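Local coordinates for protein fructokinase (PDB 3LKI) that probably transfers a phosphate from ATP to fructose, as a sugar kinase of the PfkB (ribokinase-like) family, at residues L296-A301 / S320-L325; S257-D262 / Q310-A315; P248-Q253 / S324-Q329. All coordinates share one frame; numbering follows the deposited sequence.

Contact 1 of 3, residues L296-A301 / S320-L325; sequences LRFAAA and SEVLSL. With ATP (adenosine-5'-triphosphate), chain E.
Val322 meets the ring of Phe298 through a single methyl. Its CG1 sits over one face, 3.9 Å from the ring centroid and 26° off the normal, a CH-pi contact displaced toward the rim, where CE1 of Phe298 is nearest at 3.6 Å. The same methyl lies 3.6 Å from CB of Ala301, one helical turn further on, touching ring and alanine at once. It gets there because CG1 stands anti to the backbone N of Val322 (chi1 175°). Leu323 uses another approach: its CD2 comes to the edge of the Phe298 ring, near the ring plane, 4.0 Å from CE1. On Ala301 itself, CD2 of Leu325 rests 3.8 Å from the carbonyl O, a van der Waals touch of methyl on backbone.

Helix 289-307 and helix 319-328, the last two of this ribokinase-like fold, are joined here; their local axes approach to 9.4 Å at 112°, so the helices cross steeply and meet over a short patch. The side chains that meet across it are all apolar.

Further out, Leu319 and Thr271 of helix 260-275 also touch Phe298, while Val302 and Leu305 pack on Val322. Early in helix 319-328, Ser320 O accepts from both the N and the OG of Ser324, which reach it from opposite faces of its plane. On the other flank of helix 289-307, CA of Ala300 approaches the ribose O2' of ATP at 3.5 Å.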
# COMPACT_ATOMS: atom_id res chain seq x y z
N LEU B 296 -13.55 31.07 -17.59
CA LEU B 296 -12.20 30.56 -17.37
C LEU B 296 -11.47 31.42 -16.34
O LEU B 296 -10.59 30.92 -15.64
CB LEU B 296 -11.42 30.51 -18.69
CG LEU B 296 -12.02 29.60 -19.77
CD1 LEU B 296 -11.15 29.64 -21.01
CD2 LEU B 296 -12.14 28.17 -19.23
N ARG B 297 -11.85 32.69 -16.22
CA ARG B 297 -11.22 33.56 -15.22
C ARG B 297 -11.54 33.00 -13.83
O ARG B 297 -10.65 32.86 -12.99
CB ARG B 297 -11.72 35.01 -15.32
CG ARG B 297 -11.16 35.89 -14.17
CD ARG B 297 -11.59 37.36 -14.24
NE ARG B 297 -11.05 38.04 -15.41
CZ ARG B 297 -11.77 38.37 -16.48
NH1 ARG B 297 -13.06 38.08 -16.52
NH2 ARG B 297 -11.18 38.97 -17.51
N PHE B 298 -12.81 32.70 -13.61
CA PHE B 298 -13.26 32.13 -12.34
C PHE B 298 -12.51 30.81 -12.08
O PHE B 298 -12.00 30.58 -10.99
CB PHE B 298 -14.78 31.85 -12.40
CG PHE B 298 -15.33 31.22 -11.16
CD1 PHE B 298 -15.84 32.00 -10.13
CD2 PHE B 298 -15.36 29.83 -11.03
CE1 PHE B 298 -16.37 31.41 -8.98
CE2 PHE B 298 -15.89 29.23 -9.88
CZ PHE B 298 -16.39 30.02 -8.85
N ALA B 299 -12.44 29.94 -13.09
CA ALA B 299 -11.75 28.67 -12.93
C ALA B 299 -10.29 28.89 -12.56
O ALA B 299 -9.75 28.20 -11.69
CB ALA B 299 -11.85 27.82 -14.20
N ALA B 300 -9.65 29.86 -13.22
CA ALA B 300 -8.25 30.18 -12.94
C ALA B 300 -8.12 30.65 -11.50
O ALA B 300 -7.12 30.35 -10.83
CB ALA B 300 -7.76 31.26 -13.90
N ALA B 301 -9.12 31.38 -11.01
CA ALA B 301 -9.10 31.88 -9.64
C ALA B 301 -9.14 30.73 -8.65
O ALA B 301 -8.41 30.73 -7.66
CB ALA B 301 -10.29 32.81 -9.40
N SER B 320 -17.08 32.50 -1.79
CA SER B 320 -16.76 33.85 -1.34
C SER B 320 -15.29 34.21 -1.52
O SER B 320 -14.96 35.33 -1.91
CB SER B 320 -17.14 34.03 0.14
OG SER B 320 -16.45 33.09 0.94
N GLU B 321 -14.41 33.26 -1.25
CA GLU B 321 -12.97 33.48 -1.38
C GLU B 321 -12.54 33.62 -2.85
O GLU B 321 -11.70 34.46 -3.18
CB GLU B 321 -12.21 32.33 -0.71
CG GLU B 321 -12.57 32.16 0.76
CD GLU B 321 -11.86 30.97 1.39
OE1 GLU B 321 -11.99 29.85 0.86
OE2 GLU B 321 -11.18 31.17 2.42
N VAL B 322 -13.11 32.79 -3.72
CA VAL B 322 -12.78 32.86 -5.14
C VAL B 322 -13.22 34.23 -5.69
O VAL B 322 -12.43 34.94 -6.31
CB VAL B 322 -13.48 31.74 -5.94
CG1 VAL B 322 -13.21 31.90 -7.43
CG2 VAL B 322 -13.00 30.38 -5.44
N LEU B 323 -14.47 34.59 -5.44
CA LEU B 323 -15.00 35.87 -5.91
C LEU B 323 -14.18 37.05 -5.35
O LEU B 323 -13.94 38.04 -6.06
CB LEU B 323 -16.47 36.01 -5.51
CG LEU B 323 -17.43 34.98 -6.13
CD1 LEU B 323 -18.85 35.21 -5.62
CD2 LEU B 323 -17.38 35.07 -7.64
N SER B 324 -13.74 36.94 -4.10
CA SER B 324 -12.93 38.01 -3.50
C SER B 324 -11.63 38.20 -4.26
O SER B 324 -11.23 39.33 -4.54
CB SER B 324 -12.61 37.71 -2.03
OG SER B 324 -13.74 37.91 -1.22
N LEU B 325 -10.96 37.09 -4.58
CA LEU B 325 -9.71 37.16 -5.33
C LEU B 325 -9.94 37.84 -6.67
O LEU B 325 -9.15 38.68 -7.10
CB LEU B 325 -9.14 35.76 -5.55
CG LEU B 325 -7.92 35.70 -6.48
CD1 LEU B 325 -6.80 36.55 -5.90
CD2 LEU B 325 -7.46 34.25 -6.66
PG ATP E . -2.08 18.82 -12.14
O1G ATP E . -1.84 17.83 -13.25
O2G ATP E . -3.39 18.58 -11.40
O3G ATP E . -0.89 18.81 -11.17
PB ATP E . -1.65 20.78 -14.31
O1B ATP E . -0.13 20.73 -14.46
O2B ATP E . -2.55 20.09 -15.27
O3B ATP E . -2.16 20.25 -12.86
PA ATP E . -1.25 23.68 -14.23
O1A ATP E . -0.14 23.65 -13.22
O2A ATP E . -0.96 23.97 -15.67
O3A ATP E . -2.11 22.30 -14.20
O5' ATP E . -2.91 24.41 -13.77
C5' ATP E . -4.12 24.59 -13.09
C4' ATP E . -4.59 26.03 -13.24
O4' ATP E . -4.23 26.46 -11.91
C3' ATP E . -3.74 27.01 -14.09
O3' ATP E . -4.18 27.12 -15.43
C2' ATP E . -3.84 28.25 -13.31
O2' ATP E . -5.07 28.94 -13.60
C1' ATP E . -3.73 27.79 -11.88
N9 ATP E . -2.25 27.82 -11.47
C8 ATP E . -1.34 26.77 -11.37
N7 ATP E . -0.11 27.19 -10.97
C5 ATP E . -0.20 28.51 -10.79
C6 ATP E . 0.71 29.61 -10.36
N6 ATP E . 1.99 29.34 -10.04
N1 ATP E . 0.21 30.93 -10.30
C2 ATP E . -1.11 31.27 -10.62
N3 ATP E . -2.00 30.29 -11.02
C4 ATP E . -1.61 28.93 -11.11

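Contact 2 of 3, residues S257-D262 / Q310-A315; sequences SNAAGD and QGAFTA. With K (potassium ion), chain C; ATP (adenosine-5'-triphosphate), chain E.
The methyl of Ala259 is directed at Ala312, whose own methyl lies across its path, CB to CB only 3.3 Å, tighter than usual van der Waals contact. With CG of Asn258 anti to the backbone N (chi1 -178°), its ND2 extends to the backbone O of Gly311 at 2.8 Å; the hydrogen bond is weak, bent to 123° at the hydrogen, and ND2 also comes within 3.7 Å of the Ala312 methyl CB. Gly311 has backbone angles that would jam a CB against the preceding carbonyl O, and Thr314 OG1 donates to Gln310 O just beside it.

The Asn258 backbone turns its own carbonyl to a potassium ion, at 2.7 Å from O, and Gly311 O joins it at 3.0 Å; Asp256, Ala306 and Arg309 add carbonyl oxygens. A type II turn from Ser257 to Ala260 then leads into helix 260-275, with Ala259 as N-cap. In its first turn the ATP-binding Gly261 makes two weak hydrogen bonds from N, to O3B and O2G. This position is consistent with the anion hole that PfkB-family kinases form at the start of this helix. Gly311 O thus serves both the ion and an amide, and the potassium probably draws the two loops together beside the phosphate-binding helix start, whose dipole would favour the negative charge of ATP.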
# COMPACT_ATOMS: atom_id res chain seq x y z
N SER B 257 1.45 22.98 -5.24
CA SER B 257 0.71 22.98 -6.51
C SER B 257 -0.11 21.70 -6.70
O SER B 257 -0.70 21.48 -7.76
CB SER B 257 1.65 23.15 -7.70
OG SER B 257 2.60 22.11 -7.67
N ASN B 258 -0.16 20.86 -5.67
CA ASN B 258 -0.90 19.59 -5.74
C ASN B 258 -2.39 19.79 -6.10
O ASN B 258 -3.05 20.65 -5.55
CB ASN B 258 -0.73 18.85 -4.40
CG ASN B 258 -1.40 17.48 -4.39
OD1 ASN B 258 -1.41 16.77 -5.39
ND2 ASN B 258 -1.96 17.11 -3.24
N ALA B 259 -2.93 19.02 -7.03
CA ALA B 259 -4.35 19.18 -7.37
C ALA B 259 -4.73 20.56 -7.94
O ALA B 259 -5.90 20.95 -7.87
CB ALA B 259 -5.22 18.89 -6.12
N ALA B 260 -3.75 21.29 -8.49
CA ALA B 260 -4.02 22.61 -9.06
C ALA B 260 -4.96 22.51 -10.26
O ALA B 260 -5.95 23.23 -10.35
CB ALA B 260 -2.70 23.27 -9.49
N GLY B 261 -4.63 21.59 -11.17
CA GLY B 261 -5.43 21.38 -12.36
C GLY B 261 -6.85 20.91 -12.07
O GLY B 261 -7.79 21.34 -12.72
N ASP B 262 -6.99 20.03 -11.08
CA ASP B 262 -8.31 19.51 -10.73
C ASP B 262 -9.17 20.63 -10.15
O ASP B 262 -10.38 20.65 -10.37
CB ASP B 262 -8.19 18.37 -9.71
CG ASP B 262 -7.40 17.18 -10.25
OD1 ASP B 262 -7.55 16.84 -11.45
OD2 ASP B 262 -6.65 16.59 -9.45
N GLN B 310 -2.09 23.74 1.21
CA GLN B 310 -1.57 22.38 1.19
C GLN B 310 -2.58 21.24 0.98
O GLN B 310 -3.75 21.35 1.35
CB GLN B 310 -0.76 22.08 2.45
CG GLN B 310 0.46 22.98 2.59
CD GLN B 310 1.36 22.56 3.73
OE1 GLN B 310 0.93 22.50 4.89
NE2 GLN B 310 2.61 22.25 3.42
N GLY B 311 -2.13 20.14 0.37
CA GLY B 311 -2.99 18.98 0.13
C GLY B 311 -3.74 19.03 -1.19
O GLY B 311 -3.17 19.37 -2.22
N ALA B 312 -5.01 18.66 -1.18
CA ALA B 312 -5.82 18.69 -2.39
C ALA B 312 -7.27 18.93 -1.98
O ALA B 312 -7.85 19.96 -2.29
CB ALA B 312 -5.67 17.37 -3.17
N PHE B 313 -7.83 17.96 -1.26
CA PHE B 313 -9.19 18.07 -0.77
C PHE B 313 -9.23 19.26 0.17
O PHE B 313 -10.20 20.03 0.19
CB PHE B 313 -9.59 16.81 0.03
CG PHE B 313 -10.12 15.69 -0.82
CD1 PHE B 313 -9.55 15.37 -2.05
CD2 PHE B 313 -11.18 14.90 -0.35
CE1 PHE B 313 -10.02 14.29 -2.80
CE2 PHE B 313 -11.65 13.81 -1.09
CZ PHE B 313 -11.07 13.51 -2.32
N THR B 314 -8.16 19.41 0.93
CA THR B 314 -8.03 20.48 1.92
C THR B 314 -7.60 21.83 1.35
O THR B 314 -7.63 22.84 2.05
CB THR B 314 -7.00 20.07 2.99
OG1 THR B 314 -5.74 19.81 2.36
CG2 THR B 314 -7.47 18.81 3.72
N ALA B 315 -7.20 21.86 0.09
CA ALA B 315 -6.75 23.11 -0.50
C ALA B 315 -7.80 23.80 -1.35
O ALA B 315 -7.49 24.73 -2.08
CB ALA B 315 -5.53 22.86 -1.32
K K C . -2.76 22.13 -3.30
PG ATP E . -2.08 18.82 -12.14
O1G ATP E . -1.84 17.83 -13.25
O2G ATP E . -3.39 18.58 -11.40
O3G ATP E . -0.89 18.81 -11.17
PB ATP E . -1.65 20.78 -14.31
O1B ATP E . -0.13 20.73 -14.46
O2B ATP E . -2.55 20.09 -15.27
O3B ATP E . -2.16 20.25 -12.86
PA ATP E . -1.25 23.68 -14.23
O1A ATP E . -0.14 23.65 -13.22
O2A ATP E . -0.96 23.97 -15.67
O3A ATP E . -2.11 22.30 -14.20
O5' ATP E . -2.91 24.41 -13.77
C5' ATP E . -4.12 24.59 -13.09
C4' ATP E . -4.59 26.03 -13.24
O4' ATP E . -4.23 26.46 -11.91
C3' ATP E . -3.74 27.01 -14.09
O3' ATP E . -4.18 27.12 -15.43
C2' ATP E . -3.84 28.25 -13.31
O2' ATP E . -5.07 28.94 -13.60
C1' ATP E . -3.73 27.79 -11.88
N9 ATP E . -2.25 27.82 -11.47
C8 ATP E . -1.34 26.77 -11.37
N7 ATP E . -0.11 27.19 -10.97
C5 ATP E . -0.20 28.51 -10.79
C6 ATP E . 0.71 29.61 -10.36
N6 ATP E . 1.99 29.34 -10.04
N1 ATP E . 0.21 30.93 -10.30
C2 ATP E . -1.11 31.27 -10.62
N3 ATP E . -2.00 30.29 -11.02
C4 ATP E . -1.61 28.93 -11.11

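Contact 3 of 3, residues P248-Q253 / S324-Q329; sequences PTFRVQ and SLIQEQ. With ATP (adenosine-5'-triphosphate), chain E.
Phe250 brings its ring against helix 319-328 and makes the apolar half of the contact. CG of Leu325 lies over one face of the ring, 4.0 Å from CD1, whereas CG1 of Ile326 approaches CZ obliquely at 3.9 Å. At the ring's edge, in its plane, stands CB of Gln329, 3.9 Å from CD1. The ring reaches this place with CG anti to its own carbonyl carbon (chi1 -71°), and Arg297 and Ala301 of helix 289-307 also touch it, which wedges Phe250 between the two helices.

The flat polar groups stack. The amide of Gln329 lies over one face of the Arg251 guanidinium, their planes 20° apart, with CD 3.8 Å above the guanidinium plane and offset toward its rim. The amide plane stands 70° from the Phe250 ring.

Contacts to the nucleotide come from the loop's other side: Thr249 CG2 is 3.4 Å from the ribose O2' of ATP, and Val252 CG2 lies near the adenine. The loop after strand 244-247 thus has ATP on one flank and the C-terminal helix on the other. Its grip on that helix is mainly apolar at Phe250, and at Arg251 the stacked amide would probably limit how the guanidinium turns.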
# COMPACT_ATOMS: atom_id res chain seq x y z
N PRO B 248 -5.33 35.16 -18.94
CA PRO B 248 -4.26 35.34 -17.95
C PRO B 248 -4.69 34.75 -16.62
O PRO B 248 -5.88 34.69 -16.30
CB PRO B 248 -4.11 36.86 -17.89
CG PRO B 248 -5.52 37.34 -18.14
CD PRO B 248 -5.96 36.45 -19.29
N THR B 249 -3.71 34.30 -15.85
CA THR B 249 -3.99 33.71 -14.55
C THR B 249 -3.83 34.76 -13.46
O THR B 249 -3.59 35.94 -13.74
CB THR B 249 -3.03 32.53 -14.28
OG1 THR B 249 -1.68 32.98 -14.43
CG2 THR B 249 -3.29 31.39 -15.25
N PHE B 250 -3.98 34.33 -12.22
CA PHE B 250 -3.84 35.24 -11.09
C PHE B 250 -2.42 35.09 -10.55
O PHE B 250 -1.77 34.07 -10.77
CB PHE B 250 -4.87 34.90 -10.03
CG PHE B 250 -6.27 35.25 -10.43
CD1 PHE B 250 -6.76 36.54 -10.23
CD2 PHE B 250 -7.07 34.33 -11.09
CE1 PHE B 250 -8.02 36.90 -10.69
CE2 PHE B 250 -8.34 34.68 -11.55
CZ PHE B 250 -8.82 35.97 -11.34
N ARG B 251 -1.93 36.12 -9.87
CA ARG B 251 -0.59 36.07 -9.31
C ARG B 251 -0.65 35.66 -7.85
O ARG B 251 -1.15 36.40 -7.01
CB ARG B 251 0.10 37.43 -9.44
CG ARG B 251 -0.62 38.55 -8.73
CD ARG B 251 0.35 39.62 -8.23
NE ARG B 251 -0.33 40.65 -7.45
CZ ARG B 251 -1.19 41.52 -7.95
NH1 ARG B 251 -1.49 41.50 -9.24
NH2 ARG B 251 -1.76 42.43 -7.16
N VAL B 252 -0.16 34.47 -7.54
CA VAL B 252 -0.16 33.99 -6.17
C VAL B 252 1.14 33.29 -5.82
O VAL B 252 1.92 32.91 -6.71
CB VAL B 252 -1.34 33.02 -5.90
CG1 VAL B 252 -2.65 33.79 -5.86
CG2 VAL B 252 -1.38 31.94 -6.97
N GLN B 253 1.38 33.13 -4.53
CA GLN B 253 2.57 32.47 -4.02
C GLN B 253 2.27 30.99 -3.84
O GLN B 253 1.44 30.62 -3.02
CB GLN B 253 2.96 33.08 -2.67
CG GLN B 253 4.02 32.31 -1.88
CD GLN B 253 5.44 32.71 -2.23
OE1 GLN B 253 5.90 32.54 -3.36
NE2 GLN B 253 6.15 33.26 -1.25
N SER B 324 -13.74 36.94 -4.10
CA SER B 324 -12.93 38.01 -3.50
C SER B 324 -11.63 38.20 -4.26
O SER B 324 -11.23 39.33 -4.54
CB SER B 324 -12.61 37.71 -2.03
OG SER B 324 -13.74 37.91 -1.22
N LEU B 325 -10.96 37.09 -4.58
CA LEU B 325 -9.71 37.16 -5.33
C LEU B 325 -9.94 37.84 -6.67
O LEU B 325 -9.15 38.68 -7.10
CB LEU B 325 -9.14 35.76 -5.55
CG LEU B 325 -7.92 35.70 -6.48
CD1 LEU B 325 -6.80 36.55 -5.90
CD2 LEU B 325 -7.46 34.25 -6.66
N ILE B 326 -11.04 37.47 -7.33
CA ILE B 326 -11.38 38.04 -8.63
C ILE B 326 -11.69 39.54 -8.48
O ILE B 326 -11.25 40.36 -9.29
CB ILE B 326 -12.61 37.34 -9.24
CG1 ILE B 326 -12.30 35.87 -9.53
CG2 ILE B 326 -13.03 38.06 -10.53
CD1 ILE B 326 -13.50 35.09 -10.07
N GLN B 327 -12.45 39.87 -7.45
CA GLN B 327 -12.83 41.26 -7.19
C GLN B 327 -11.59 42.11 -6.91
O GLN B 327 -11.44 43.20 -7.46
CB GLN B 327 -13.78 41.32 -6.00
CG GLN B 327 -14.22 42.72 -5.58
CD GLN B 327 -14.90 43.48 -6.70
OE1 GLN B 327 -15.56 42.90 -7.56
NE2 GLN B 327 -14.74 44.80 -6.69
N GLU B 328 -10.71 41.60 -6.06
CA GLU B 328 -9.49 42.30 -5.68
C GLU B 328 -8.47 42.48 -6.80
O GLU B 328 -7.99 43.59 -7.04
CB GLU B 328 -8.81 41.58 -4.52
CG GLU B 328 -9.61 41.60 -3.24
CD GLU B 328 -9.96 43.00 -2.83
OE1 GLU B 328 -9.03 43.81 -2.64
OE2 GLU B 328 -11.17 43.31 -2.69
N GLN B 329 -8.15 41.39 -7.48
CA GLN B 329 -7.17 41.43 -8.54
C GLN B 329 -7.77 41.79 -9.89
O GLN B 329 -7.23 41.42 -10.94
CB GLN B 329 -6.45 40.08 -8.63
CG GLN B 329 -5.00 40.16 -9.05
CD GLN B 329 -4.21 38.94 -8.64
OE1 GLN B 329 -4.17 38.57 -7.47
NE2 GLN B 329 -3.56 38.30 -9.61
PG ATP E . -2.08 18.82 -12.14
O1G ATP E . -1.84 17.83 -13.25
O2G ATP E . -3.39 18.58 -11.40
O3G ATP E . -0.89 18.81 -11.17
PB ATP E . -1.65 20.78 -14.31
O1B ATP E . -0.13 20.73 -14.46
O2B ATP E . -2.55 20.09 -15.27
O3B ATP E . -2.16 20.25 -12.86
PA ATP E . -1.25 23.68 -14.23
O1A ATP E . -0.14 23.65 -13.22
O2A ATP E . -0.96 23.97 -15.67
O3A ATP E . -2.11 22.30 -14.20
O5' ATP E . -2.91 24.41 -13.77
C5' ATP E . -4.12 24.59 -13.09
C4' ATP E . -4.59 26.03 -13.24
O4' ATP E . -4.23 26.46 -11.91
C3' ATP E . -3.74 27.01 -14.09
O3' ATP E . -4.18 27.12 -15.43
C2' ATP E . -3.84 28.25 -13.31
O2' ATP E . -5.07 28.94 -13.60
C1' ATP E . -3.73 27.79 -11.88
N9 ATP E . -2.25 27.82 -11.47
C8 ATP E . -1.34 26.77 -11.37
N7 ATP E . -0.11 27.19 -10.97
C5 ATP E . -0.20 28.51 -10.79
C6 ATP E . 0.71 29.61 -10.36
N6 ATP E . 1.99 29.34 -10.04
N1 ATP E . 0.21 30.93 -10.30
C2 ATP E . -1.11 31.27 -10.62
N3 ATP E . -2.00 30.29 -11.02
C4 ATP E . -1.61 28.93 -11.11

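Overall arrangement
From the N terminus, the chain runs through the large sheet to its edge strand 244-247, and the loop 248-253 that follows opens contact 3. Segment 257-262, at the start of helix 260-275, comes next and opens contact 2; segment 296-301 on helix 289-307 opens contact 1. Contact 2 closes first, at the loop 310-315, so it crosses contact 1, whose partner 320-325 lies beyond, and it falls within the span of contact 3. Contacts 1 and 3 both end on helix 319-328, sharing Ser324 and Leu325, and they touch each other directly. Contact 2 stands about 15 and 17 Å away, centre to centre, at the triphosphate end of the ATP that all three touch.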